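Local coordinates for protein ribosomal RNA small subunit methyltransferase E (Thermotoga maritima, PDB 1Z85) that probably methylates the N3 position of a single uridine of 16S ribosomal RNA within the assembled 30S subunit, using S-adenosyl-L-methionine as methyl donor, at residues 54-59 against 75-80. Sequence-based numbering, arbitrary orientation.
Sequences GFSYTC and KVEEKE
Strands 55-59 and 75-78 pair as the open end of an antiparallel beta hairpin in the PUA-type beta domain of this RsmE-family protein. Ser56 with Glu77 and Thr58 with Lys75 are hydrogen-bonded pairs; Phe55 with Glu78 and Tyr57 with Val76 are non-hydrogen-bonded. Ser56 N gives Glu77 O a bond of 2.8 Å. Just beyond the paired residues, Gly54 O accepts two backbone bonds: Lys79 N lies almost straight ahead of it at 2.6 Å, and Glu80 N uses a lone pair in the carbonyl plane.

One face carries Phe55, Tyr57, Val76 and Glu78. Val76 packs between the two rings: CG1 is 3.8 Å from Phe55 CD2 and also touches Tyr57, and CG2 is 3.6 Å from Tyr57 CD2. In Phe55, chi1 of -66° sets CG anti to the carbonyl carbon, and the ring reaches toward the partner strand, where CE2 comes to 3.6 Å from Glu78 CB. The Glu78 carboxylate plane is only 13° from the ring plane. An alanine in place of Phe55 would probably take away one side of the packing around Val76 CG1 and leave the Glu78 methylenes without their aromatic neighbour.

The other face is polar. A water bonds Thr58 OG1 and lies 3.0 Å from Glu77 OE1, to which it can donate. Lys79 NZ forms a salt bridge to Glu77 OE2, with only a weak hydrogen bond in it, while Lys79 CD packs on Ser56 CB at 3.7 Å. Ser56 OG turns to Glu48 on the adjacent strand. The pairing thus rests on backbone bonds, with mainly apolar packing on the Phe55 face, edged by the Glu78 carboxylate, and water and a salt bridge on the Ser56 face.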
# COMPACT_ATOMS: atom_id res chain seq x y z
N GLY B 54 -1.30 -19.02 -18.38
CA GLY B 54 -1.38 -18.02 -19.45
C GLY B 54 -2.56 -18.16 -20.38
O GLY B 54 -2.77 -17.30 -21.27
N PHE B 55 -3.36 -19.21 -20.21
CA PHE B 55 -4.45 -19.40 -21.13
C PHE B 55 -5.78 -18.98 -20.55
O PHE B 55 -6.01 -19.04 -19.32
CB PHE B 55 -4.48 -20.84 -21.65
CG PHE B 55 -3.29 -21.17 -22.51
CD1 PHE B 55 -2.09 -21.56 -21.91
CD2 PHE B 55 -3.35 -21.04 -23.87
CE1 PHE B 55 -0.98 -21.85 -22.67
CE2 PHE B 55 -2.23 -21.33 -24.65
CZ PHE B 55 -1.03 -21.73 -24.03
N SER B 56 -6.62 -18.51 -21.46
CA SER B 56 -8.00 -18.17 -21.17
C SER B 56 -8.92 -19.16 -21.91
O SER B 56 -8.69 -19.47 -23.08
CB SER B 56 -8.27 -16.72 -21.61
OG SER B 56 -9.64 -16.38 -21.47
N TYR B 57 -9.96 -19.64 -21.21
CA TYR B 57 -10.95 -20.52 -21.82
C TYR B 57 -12.36 -19.93 -21.68
O TYR B 57 -12.80 -19.56 -20.59
CB TYR B 57 -10.90 -21.92 -21.19
CG TYR B 57 -9.51 -22.53 -21.19
CD1 TYR B 57 -8.61 -22.25 -20.15
CD2 TYR B 57 -9.09 -23.36 -22.22
CE1 TYR B 57 -7.32 -22.80 -20.16
CE2 TYR B 57 -7.80 -23.92 -22.23
CZ TYR B 57 -6.93 -23.63 -21.21
OH TYR B 57 -5.67 -24.17 -21.21
N THR B 58 -13.04 -19.80 -22.80
CA THR B 58 -14.44 -19.44 -22.80
C THR B 58 -15.18 -20.75 -22.88
O THR B 58 -14.91 -21.56 -23.78
CB THR B 58 -14.75 -18.53 -23.98
OG1 THR B 58 -13.87 -17.40 -23.92
CG2 THR B 58 -16.22 -18.08 -23.97
N CYS B 59 -16.06 -20.97 -21.92
CA CYS B 59 -16.71 -22.26 -21.71
C CYS B 59 -18.21 -22.14 -21.44
O CYS B 59 -18.72 -21.09 -21.03
CB CYS B 59 -16.06 -23.01 -20.52
SG CYS B 59 -14.26 -22.98 -20.42
N LYS B 75 -13.68 -21.61 -26.72
CA LYS B 75 -12.59 -20.82 -27.28
C LYS B 75 -11.43 -20.80 -26.29
O LYS B 75 -11.64 -20.81 -25.07
CB LYS B 75 -13.08 -19.39 -27.60
CG LYS B 75 -12.14 -18.54 -28.48
CD LYS B 75 -12.74 -17.16 -28.79
CE LYS B 75 -11.69 -16.16 -29.32
NZ LYS B 75 -11.58 -16.16 -30.80
N VAL B 76 -10.22 -20.84 -26.83
CA VAL B 76 -8.99 -20.67 -26.05
C VAL B 76 -8.24 -19.49 -26.63
O VAL B 76 -8.15 -19.34 -27.87
CB VAL B 76 -8.05 -21.90 -26.16
CG1 VAL B 76 -6.81 -21.72 -25.25
CG2 VAL B 76 -8.80 -23.18 -25.83
N GLU B 77 -7.73 -18.64 -25.76
CA GLU B 77 -6.76 -17.63 -26.15
C GLU B 77 -5.59 -17.72 -25.19
O GLU B 77 -5.79 -17.73 -23.97
CB GLU B 77 -7.35 -16.21 -26.06
CG GLU B 77 -8.62 -15.95 -26.86
CD GLU B 77 -9.47 -14.84 -26.24
OE1 GLU B 77 -10.24 -15.15 -25.30
OE2 GLU B 77 -9.34 -13.67 -26.69
N GLU B 78 -4.38 -17.80 -25.74
CA GLU B 78 -3.15 -17.56 -24.99
C GLU B 78 -3.11 -16.07 -24.63
O GLU B 78 -3.08 -15.20 -25.52
CB GLU B 78 -1.94 -17.92 -25.82
CG GLU B 78 -0.61 -17.77 -25.09
CD GLU B 78 0.57 -18.17 -25.96
OE1 GLU B 78 0.55 -17.88 -27.18
OE2 GLU B 78 1.52 -18.78 -25.40
N LYS B 79 -3.11 -15.78 -23.33
CA LYS B 79 -3.22 -14.41 -22.84
C LYS B 79 -1.88 -13.85 -22.35
O LYS B 79 -1.66 -12.66 -22.42
CB LYS B 79 -4.28 -14.35 -21.73
CG LYS B 79 -5.33 -13.24 -21.87
CD LYS B 79 -6.52 -13.62 -22.73
CE LYS B 79 -7.43 -12.41 -22.90
NZ LYS B 79 -8.69 -12.71 -23.65
N GLU B 80 -0.99 -14.70 -21.83
CA GLU B 80 0.31 -14.25 -21.29
C GLU B 80 1.33 -15.35 -21.57
O GLU B 80 1.02 -16.54 -21.36
CB GLU B 80 0.24 -14.00 -19.77
CG GLU B 80 -0.45 -12.68 -19.32
CD GLU B 80 -0.88 -12.66 -17.82
OE1 GLU B 80 -0.05 -13.10 -16.97
OE2 GLU B 80 -2.04 -12.20 -17.52
O HOH W 1 -11.10 -17.87 -24.54